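Local coordinates for protein ribosomal RNA small subunit methyltransferase E (Neisseria gonorrhoeae, PDB 5VM8) that probably methylates N3 of a uridine in 16S ribosomal RNA, with S-adenosyl methionine as methyl donor and a trefoil-knotted SPOUT domain as catalytic unit, at residues A[9-15]-A[44-50]; A[103-109]-A[235-239]; A[136-140]-A[152-158]. One frame throughout, in Å; residues are numbered along the deposited sequence.

Interaction 1: residues A[9-15]-A[44-50]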
loop_
_atom_site.group_PDB
_atom_site.type_symbol
_atom_site.label_atom_id
_atom_site.label_comp_id
_atom_site.label_asym_id
_atom_site.label_seq_id
_atom_site.Cartn_x
_atom_site.Cartn_y
_atom_site.Cartn_z
ATOM N N MET A 9 12.933 16.539 -8.210
ATOM C CA MET A 9 14.035 15.747 -7.667
ATOM C C MET A 9 13.645 14.274 -7.525
ATOM O O MET A 9 12.534 13.966 -7.080
ATOM C CB MET A 9 14.457 16.276 -6.305
ATOM C CG MET A 9 14.859 17.723 -6.264
ATOM S SD MET A 9 14.929 18.240 -4.539
ATOM C CE MET A 9 15.519 19.931 -4.707
ATOM N N PRO A 10 14.539 13.353 -7.902
ATOM C CA PRO A 10 14.237 11.921 -7.754
ATOM C C PRO A 10 14.120 11.555 -6.283
ATOM O O PRO A 10 14.849 12.078 -5.433
ATOM C CB PRO A 10 15.439 11.222 -8.403
ATOM C CG PRO A 10 16.313 12.324 -8.967
ATOM C CD PRO A 10 15.935 13.594 -8.301
ATOM N N ARG A 11 13.186 10.657 -5.983
ATOM C CA ARG A 11 12.848 10.298 -4.612
ATOM C C ARG A 11 13.309 8.881 -4.279
ATOM O O ARG A 11 13.097 7.939 -5.053
ATOM C CB ARG A 11 11.336 10.412 -4.393
ATOM C CG ARG A 11 10.783 11.816 -4.636
ATOM C CD ARG A 11 9.246 11.852 -4.658
ATOM N NE ARG A 11 8.674 10.828 -3.790
ATOM C CZ ARG A 11 8.420 11.003 -2.499
ATOM N NH1 ARG A 11 8.683 12.170 -1.921
ATOM N NH2 ARG A 11 7.919 10.006 -1.787
ATOM N N PHE A 12 13.936 8.737 -3.120
ATOM C CA PHE A 12 14.488 7.470 -2.684
ATOM C C PHE A 12 14.080 7.219 -1.241
ATOM O O PHE A 12 14.219 8.097 -0.383
ATOM C CB PHE A 12 16.012 7.470 -2.844
ATOM C CG PHE A 12 16.458 7.819 -4.236
ATOM C CD1 PHE A 12 16.432 6.865 -5.251
ATOM C CD2 PHE A 12 16.860 9.110 -4.546
ATOM C CE1 PHE A 12 16.809 7.192 -6.538
ATOM C CE2 PHE A 12 17.248 9.442 -5.827
ATOM C CZ PHE A 12 17.215 8.486 -6.824
ATOM N N TYR A 13 13.571 6.018 -0.991
ATOM C CA TYR A 13 13.201 5.562 0.341
ATOM C C TYR A 13 14.459 5.168 1.109
ATOM O O TYR A 13 15.239 4.337 0.638
ATOM C CB TYR A 13 12.254 4.372 0.223
ATOM C CG TYR A 13 11.945 3.690 1.528
ATOM C CD1 TYR A 13 11.228 4.337 2.530
ATOM C CD2 TYR A 13 12.426 2.418 1.785
ATOM C CE1 TYR A 13 10.958 3.706 3.730
ATOM C CE2 TYR A 13 12.169 1.784 2.974
ATOM C CZ TYR A 13 11.439 2.425 3.946
ATOM O OH TYR A 13 11.197 1.767 5.132
ATOM N N LEU A 14 14.669 5.780 2.272
ATOM C CA LEU A 14 15.806 5.469 3.138
ATOM C C LEU A 14 15.305 5.424 4.580
ATOM O O LEU A 14 15.133 6.474 5.218
ATOM C CB LEU A 14 16.934 6.486 2.972
ATOM C CG LEU A 14 18.154 6.342 3.893
ATOM C CD1 LEU A 14 18.930 5.101 3.575
ATOM C CD2 LEU A 14 19.059 7.567 3.829
ATOM N N PRO A 15 15.027 4.230 5.119
ATOM C CA PRO A 15 14.438 4.145 6.465
ATOM C C PRO A 15 15.435 4.460 7.570
ATOM O O PRO A 15 15.728 3.594 8.399
ATOM C CB PRO A 15 13.984 2.685 6.554
ATOM C CG PRO A 15 14.952 1.962 5.673
ATOM C CD PRO A 15 15.255 2.897 4.530
ATOM N N ASN A 44 20.289 17.537 -6.664
ATOM C CA ASN A 44 19.572 17.276 -5.425
ATOM C C ASN A 44 18.600 16.117 -5.594
ATOM O O ASN A 44 18.033 15.902 -6.669
ATOM C CB ASN A 44 18.817 18.522 -4.963
ATOM C CG ASN A 44 19.740 19.629 -4.512
ATOM O OD1 ASN A 44 20.942 19.421 -4.310
ATOM N ND2 ASN A 44 19.188 20.825 -4.370
ATOM N N ILE A 45 18.423 15.365 -4.506
ATOM C CA ILE A 45 17.520 14.225 -4.418
ATOM C C ILE A 45 16.686 14.345 -3.146
ATOM O O ILE A 45 16.958 15.175 -2.282
ATOM C CB ILE A 45 18.304 12.895 -4.471
ATOM C CG1 ILE A 45 19.304 12.840 -3.311
ATOM C CG2 ILE A 45 19.016 12.729 -5.827
ATOM C CD1 ILE A 45 19.218 11.634 -2.462
ATOM N N THR A 46 15.646 13.516 -3.041
ATOM C CA THR A 46 14.792 13.465 -1.856
ATOM C C THR A 46 15.004 12.142 -1.137
ATOM O O THR A 46 14.996 11.080 -1.770
ATOM C CB THR A 46 13.302 13.622 -2.196
ATOM O OG1 THR A 46 13.052 14.928 -2.715
ATOM C CG2 THR A 46 12.446 13.422 -0.971
ATOM N N LEU A 47 15.201 12.214 0.178
ATOM C CA LEU A 47 15.351 11.038 1.027
ATOM C C LEU A 47 14.245 11.064 2.068
ATOM O O LEU A 47 14.129 12.035 2.821
ATOM C CB LEU A 47 16.728 11.015 1.700
ATOM C CG LEU A 47 17.949 10.839 0.789
ATOM C CD1 LEU A 47 19.274 10.935 1.559
ATOM C CD2 LEU A 47 17.865 9.526 0.039
ATOM N N PHE A 48 13.424 10.016 2.102
ATOM C CA PHE A 48 12.354 9.942 3.087
ATOM C C PHE A 48 12.418 8.622 3.845
ATOM O O PHE A 48 12.771 7.580 3.280
ATOM C CB PHE A 48 10.958 10.132 2.446
ATOM C CG PHE A 48 10.575 9.085 1.432
ATOM C CD1 PHE A 48 10.980 9.200 0.100
ATOM C CD2 PHE A 48 9.762 8.009 1.796
ATOM C CE1 PHE A 48 10.604 8.252 -0.842
ATOM C CE2 PHE A 48 9.384 7.046 0.853
ATOM C CZ PHE A 48 9.798 7.170 -0.462
ATOM N N ASP A 49 12.069 8.674 5.132
ATOM C CA ASP A 49 12.233 7.524 6.006
ATOM C C ASP A 49 10.995 6.647 6.066
ATOM O O ASP A 49 10.986 5.675 6.824
ATOM C CB ASP A 49 12.652 7.963 7.423
ATOM C CG ASP A 49 11.607 8.825 8.133
ATOM O OD1 ASP A 49 10.519 9.104 7.581
ATOM O OD2 ASP A 49 11.887 9.214 9.287
ATOM N N GLY A 50 9.950 6.967 5.304
ATOM C CA GLY A 50 8.753 6.154 5.292
ATOM C C GLY A 50 7.857 6.363 6.485
ATOM O O GLY A 50 6.771 5.777 6.532
#
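R11 lays its guanidinium flat over one face of the F48 ring, the planes 14° apart and the centres 4.5 Å from each other. The overlap is off-centre: R11 NH2 stands over the rim, 3.3 Å from F48 CE1. The arginine chain bends at chi3 (31°), which turns the planar group over the ring. NE and NH2 also bond to the carbonyls of E145 and C144, at the end of helix 128-147, and NH1 to the side chain of N150, which fixes the rotation of the guanidinium while one face rests on F48. On the opposite face of F48 sits the backbone of Y13, whose CA makes a CH-pi contact 4.0 Å from the ring centroid. F48 can stand between these two neighbours because its CG lies between backbone N and carbonyl carbon (chi1 62°). The Y13 ring meets F48 obliquely, CD1 to F48 CE2, and turns its own edge to the CA of G50.

These side chains project from two parallel strands, 11-13 at the border of the five-stranded sheet of the PUA-like N-terminal domain and 44-48 beside it. T46 N bonds to P10 O and F12 N to T46 O, then F48 N to F12 O and L14 N to F48 O, the last at 2.8 Å; each strand thus gives and takes in turn.

The other face of the sheet carries F12 and L47. The F12 ring presents its edge to I45, with CE2 3.7 Å from I45 CG2, while F12 CB touches L47 CD2. Helix 28-36 closes over this apolar side through I30 and L34, and H33 meets the F12 ring edge-to-face. Near the start of the pairing, the extended M9 chain runs alongside N44, its CE 3.6 Å from N44 CB.

Interaction 2: residues A[103-109]-A[235-239]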
loop_
_atom_site.group_PDB
_atom_site.type_symbol
_atom_site.label_atom_id
_atom_site.label_comp_id
_atom_site.label_asym_id
_atom_site.label_seq_id
_atom_site.Cartn_x
_atom_site.Cartn_y
_atom_site.Cartn_z
ATOM N N LYS A 103 -1.335 0.301 -7.444
ATOM C CA LYS A 103 -2.291 1.388 -7.640
ATOM C C LYS A 103 -2.977 1.768 -6.338
ATOM O O LYS A 103 -3.323 2.938 -6.141
ATOM C CB LYS A 103 -3.323 1.026 -8.710
ATOM C CG LYS A 103 -2.866 1.354 -10.137
ATOM C CD LYS A 103 -1.593 0.602 -10.469
ATOM C CE LYS A 103 -1.129 0.829 -11.867
ATOM N NZ LYS A 103 -0.262 2.053 -11.889
ATOM N N SER A 104 -3.170 0.802 -5.434
ATOM C CA SER A 104 -3.776 1.104 -4.151
ATOM C C SER A 104 -2.882 2.040 -3.333
ATOM O O SER A 104 -3.391 2.872 -2.561
ATOM C CB SER A 104 -4.120 -0.214 -3.418
ATOM O OG SER A 104 -3.039 -0.727 -2.669
ATOM N N VAL A 105 -1.559 1.918 -3.491
ATOM C CA VAL A 105 -0.618 2.847 -2.863
ATOM C C VAL A 105 -0.724 4.230 -3.498
ATOM O O VAL A 105 -0.737 5.244 -2.797
ATOM C CB VAL A 105 0.823 2.300 -2.946
ATOM C CG1 VAL A 105 1.823 3.359 -2.497
ATOM C CG2 VAL A 105 0.964 1.017 -2.086
ATOM N N GLU A 106 -0.781 4.301 -4.831
ATOM C CA GLU A 106 -0.986 5.594 -5.477
ATOM C C GLU A 106 -2.277 6.236 -4.999
ATOM O O GLU A 106 -2.345 7.462 -4.862
ATOM C CB GLU A 106 -1.030 5.475 -7.002
ATOM C CG GLU A 106 0.259 5.000 -7.668
ATOM C CD GLU A 106 0.041 4.654 -9.148
ATOM O OE1 GLU A 106 -0.712 5.381 -9.837
ATOM O OE2 GLU A 106 0.526 3.612 -9.605
ATOM N N LEU A 107 -3.312 5.427 -4.735
ATOM C CA LEU A 107 -4.600 5.948 -4.295
ATOM C C LEU A 107 -4.661 6.169 -2.788
ATOM O O LEU A 107 -5.724 6.525 -2.276
ATOM C CB LEU A 107 -5.720 5.015 -4.732
ATOM C CG LEU A 107 -5.799 4.875 -6.250
ATOM C CD1 LEU A 107 -6.637 3.684 -6.652
ATOM C CD2 LEU A 107 -6.380 6.151 -6.877
ATOM N N GLY A 108 -3.564 5.952 -2.069
ATOM C CA GLY A 108 -3.444 6.408 -0.704
ATOM C C GLY A 108 -3.790 5.410 0.379
ATOM O O GLY A 108 -3.988 5.824 1.529
ATOM N N VAL A 109 -3.864 4.121 0.057
ATOM C CA VAL A 109 -4.191 3.120 1.067
ATOM C C VAL A 109 -3.157 3.186 2.186
ATOM O O VAL A 109 -1.975 3.469 1.942
ATOM C CB VAL A 109 -4.273 1.731 0.403
ATOM C CG1 VAL A 109 -2.878 1.119 0.177
ATOM C CG2 VAL A 109 -5.163 0.810 1.168
ATOM N N LEU A 235 -9.541 -1.090 -6.670
ATOM C CA LEU A 235 -8.997 0.219 -7.007
ATOM C C LEU A 235 -10.112 1.250 -7.141
ATOM O O LEU A 235 -10.029 2.351 -6.581
ATOM C CB LEU A 235 -8.166 0.129 -8.287
ATOM C CG LEU A 235 -7.120 -0.974 -8.177
ATOM C CD1 LEU A 235 -6.349 -1.127 -9.479
ATOM C CD2 LEU A 235 -6.203 -0.683 -7.003
ATOM N N ALA A 236 -11.162 0.915 -7.897
ATOM C CA ALA A 236 -12.261 1.859 -8.059
ATOM C C ALA A 236 -12.878 2.202 -6.713
ATOM O O ALA A 236 -13.245 3.355 -6.473
ATOM C CB ALA A 236 -13.309 1.298 -9.022
ATOM N N ALA A 237 -12.939 1.218 -5.797
ATOM C CA ALA A 237 -13.569 1.414 -4.496
ATOM C C ALA A 237 -12.768 2.369 -3.630
ATOM O O ALA A 237 -13.338 3.274 -2.997
ATOM C CB ALA A 237 -13.755 0.064 -3.797
ATOM N N ILE A 238 -11.444 2.194 -3.597
ATOM C CA ILE A 238 -10.583 3.080 -2.813
ATOM C C ILE A 238 -10.674 4.519 -3.325
ATOM O O ILE A 238 -10.763 5.466 -2.531
ATOM C CB ILE A 238 -9.135 2.552 -2.827
ATOM C CG1 ILE A 238 -9.084 1.179 -2.140
ATOM C CG2 ILE A 238 -8.174 3.538 -2.178
ATOM C CD1 ILE A 238 -7.753 0.404 -2.270
ATOM N N ALA A 239 -10.724 4.698 -4.653
ATOM C CA ALA A 239 -10.907 6.037 -5.214
ATOM C C ALA A 239 -12.265 6.597 -4.822
ATOM O O ALA A 239 -12.390 7.786 -4.488
ATOM C CB ALA A 239 -10.749 6.020 -6.746
#
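L107 sets its CB against the CG2 methyl of I238, 3.8 Å away, and lays CD1 3.6 Å from the carbonyl O of L235. Its other methyl, CD2, faces the CB of A239 more loosely. L235 answers from the opposite helix: its CD2 methyl reaches K103 CB at 3.8 Å and the backbone N of S104 at 3.7 Å. I238 divides its contacts: CG2 lies on L107, and the extended CG1 arm (chi2 170°) carries CD1 away from L107, to S104 CB and towards V109 CG2.

No hydrogen bond crosses the interface; methyl groups carry it, two of them resting on backbone polar atoms. It joins the C-terminal end of helix 94-106 to helix 232-244 in the SPOUT methyltransferase domain. Helix 94-106 finishes in a Schellman motif: G108 takes positive phi (95°), and G108 N and V109 N bond back to the carbonyls of V105 and S104. The chain then turns so that V109 joins the apolar patch, packed on I85 and L87 of strand 85-90.

Beyond the leucine packing, K103 leads its amine away to a salt bridge with E106, NZ to OE2 2.9 Å, on the carboxylate's syn side.

Interaction 3: residues A[136-140]-A[152-158]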
loop_
_atom_site.group_PDB
_atom_site.type_symbol
_atom_site.label_atom_id
_atom_site.label_comp_id
_atom_site.label_asym_id
_atom_site.label_seq_id
_atom_site.Cartn_x
_atom_site.Cartn_y
_atom_site.Cartn_z
ATOM N N TRP A 136 6.448 -7.833 -2.666
ATOM C CA TRP A 136 5.296 -6.971 -2.470
ATOM C C TRP A 136 5.696 -5.709 -1.727
ATOM O O TRP A 136 5.231 -4.611 -2.059
ATOM C CB TRP A 136 4.209 -7.709 -1.704
ATOM C CG TRP A 136 3.615 -8.814 -2.500
ATOM C CD1 TRP A 136 3.694 -8.983 -3.850
ATOM C CD2 TRP A 136 2.897 -9.950 -1.993
ATOM N NE1 TRP A 136 3.044 -10.134 -4.217
ATOM C CE2 TRP A 136 2.548 -10.746 -3.095
ATOM C CE3 TRP A 136 2.504 -10.356 -0.715
ATOM C CZ2 TRP A 136 1.825 -11.914 -2.965
ATOM C CZ3 TRP A 136 1.786 -11.535 -0.587
ATOM C CH2 TRP A 136 1.452 -12.291 -1.701
ATOM N N GLN A 137 6.561 -5.844 -0.722
ATOM C CA GLN A 137 6.988 -4.676 0.027
ATOM C C GLN A 137 7.741 -3.703 -0.877
ATOM O O GLN A 137 7.530 -2.488 -0.797
ATOM C CB GLN A 137 7.847 -5.109 1.215
ATOM C CG GLN A 137 7.993 -4.054 2.290
ATOM C CD GLN A 137 6.697 -3.830 3.066
ATOM O OE1 GLN A 137 6.210 -4.739 3.750
ATOM N NE2 GLN A 137 6.132 -2.621 2.961
ATOM N N GLU A 138 8.568 -4.235 -1.791
ATOM C CA GLU A 138 9.340 -3.413 -2.723
ATOM C C GLU A 138 8.443 -2.718 -3.752
ATOM O O GLU A 138 8.736 -1.591 -4.172
ATOM C CB GLU A 138 10.419 -4.260 -3.419
ATOM N N ILE A 139 7.370 -3.375 -4.209
ATOM C CA ILE A 139 6.453 -2.685 -5.119
ATOM C C ILE A 139 5.795 -1.501 -4.416
ATOM O O ILE A 139 5.658 -0.415 -4.989
ATOM C CB ILE A 139 5.409 -3.654 -5.694
ATOM C CG1 ILE A 139 6.047 -4.619 -6.683
ATOM C CG2 ILE A 139 4.252 -2.894 -6.356
ATOM C CD1 ILE A 139 5.168 -5.848 -6.945
ATOM N N VAL A 140 5.409 -1.683 -3.157
ATOM C CA VAL A 140 4.813 -0.598 -2.386
ATOM C C VAL A 140 5.804 0.555 -2.216
ATOM O O VAL A 140 5.442 1.731 -2.325
ATOM C CB VAL A 140 4.308 -1.141 -1.037
ATOM C CG1 VAL A 140 4.058 -0.003 -0.038
ATOM C CG2 VAL A 140 3.039 -1.982 -1.255
ATOM N N VAL A 152 5.180 5.167 4.093
ATOM C CA VAL A 152 5.164 3.909 3.373
ATOM C C VAL A 152 4.149 2.987 4.060
ATOM O O VAL A 152 4.338 2.670 5.245
ATOM C CB VAL A 152 6.552 3.256 3.316
ATOM C CG1 VAL A 152 6.463 1.864 2.698
ATOM C CG2 VAL A 152 7.513 4.132 2.516
ATOM N N PRO A 153 3.062 2.615 3.402
ATOM C CA PRO A 153 2.112 1.683 4.019
ATOM C C PRO A 153 2.764 0.325 4.195
ATOM O O PRO A 153 3.462 -0.153 3.292
ATOM C CB PRO A 153 0.943 1.626 3.016
ATOM C CG PRO A 153 1.465 2.194 1.723
ATOM C CD PRO A 153 2.624 3.098 2.076
ATOM N N PRO A 154 2.600 -0.309 5.353
ATOM C CA PRO A 154 3.195 -1.642 5.549
ATOM C C PRO A 154 2.443 -2.709 4.770
ATOM O O PRO A 154 1.233 -2.615 4.557
ATOM C CB PRO A 154 3.050 -1.876 7.058
ATOM C CG PRO A 154 1.794 -1.107 7.415
ATOM C CD PRO A 154 1.812 0.128 6.520
ATOM N N VAL A 155 3.177 -3.715 4.313
ATOM C CA VAL A 155 2.569 -4.957 3.843
ATOM C C VAL A 155 2.722 -5.945 4.995
ATOM O O VAL A 155 3.833 -6.376 5.316
ATOM C CB VAL A 155 3.216 -5.482 2.554
ATOM C CG1 VAL A 155 2.430 -6.674 2.029
ATOM C CG2 VAL A 155 3.344 -4.376 1.491
ATOM N N LEU A 156 1.642 -6.237 5.655
ATOM C CA LEU A 156 1.688 -7.020 6.882
ATOM C C LEU A 156 1.945 -8.503 6.589
ATOM O O LEU A 156 1.652 -8.989 5.493
ATOM C CB LEU A 156 0.394 -6.839 7.664
ATOM C CG LEU A 156 0.083 -5.373 8.028
ATOM C CD1 LEU A 156 -1.314 -5.219 8.653
ATOM C CD2 LEU A 156 1.134 -4.789 8.967
ATOM N N PRO A 157 2.519 -9.234 7.546
ATOM C CA PRO A 157 2.760 -10.670 7.327
ATOM C C PRO A 157 1.491 -11.414 6.923
ATOM O O PRO A 157 0.385 -11.091 7.361
ATOM C CB PRO A 157 3.286 -11.152 8.681
ATOM C CG PRO A 157 3.825 -9.931 9.360
ATOM C CD PRO A 157 3.014 -8.769 8.854
ATOM N N ILE A 158 1.664 -12.387 6.029
ATOM C CA ILE A 158 0.550 -13.186 5.537
ATOM C C ILE A 158 -0.117 -13.938 6.677
ATOM O O ILE A 158 0.550 -14.495 7.555
ATOM C CB ILE A 158 1.039 -14.163 4.452
ATOM C CG1 ILE A 158 1.689 -13.383 3.294
ATOM C CG2 ILE A 158 -0.099 -15.080 4.015
ATOM C CD1 ILE A 158 2.331 -14.230 2.234
#
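The extended segment 152-158, with no regular secondary structure, runs past one side of helix 128-147, its backbone coming nearest where the CA atoms of Q137 and V155 lie 5.8 Å apart. V155 is central to the packing. Its CG2 methyl touches V140 CG2 at 3.7 Å and also lies against the amide end of Q137, while CG1 faces W136 CB more loosely. The Q137 chain starts with CG anti to the backbone N (chi1 -162°) and folds at chi2 (71°), which brings the amide alongside V155, the two side chains running antiparallel past one another. There Q137 OE1 accepts the N-H of V155 at 3.3 Å. The bond is long and bent, 144° at the hydrogen, although the donor lies in the carbonyl plane on a lone pair.

V140 works with its two methyls separately. While CG2 meets V155, CG1 lies 3.4 Å from P153 O and 3.8 Å from P153 CG, and it approaches V152 CG1 as well. At the other end, W136 and I158 meet nearly perpendicular, the indole CZ3 3.9 Å from I158 CD1. Behind these residues, W136 packs on M97 and L101 of helix 94-106, and V140 on V105 of the same helix and on I112.

The backbones of P154 and L156 hydrogen-bond with I112 of strand 111-116, beside which strand 159-160 then forms the border of the parallel sheet. With 152-158 as the return connection, strand 111-116, helix 128-147 and parallel strand 159-160 form a beta-alpha-beta crossover of the alpha/beta SPOUT methyltransferase domain.

Interaction 3 stands between the other two. On the PUA-like side, its V152 N probably hydrogen-bonds to G50 O of interaction 1 at 3.0 Å, and V152 CG2 packs on Y13 CE1 at 3.7 Å, so the loop after helix 128-147 joins the two domains. Towards interaction 2 the contact is packing: V105 CG2 meets V140 CG2 at 3.7 Å, and P153 CB rests 3.6 Å from V109 O. Interactions 1 and 2 do not touch; their nearest atoms are about 9 Å apart. Interaction 3 is nested within the loop that interaction 2 closes. In SPOUT enzymes the C-terminal knot holds the cofactor, and helix 232-244 of interaction 2 probably belongs to it.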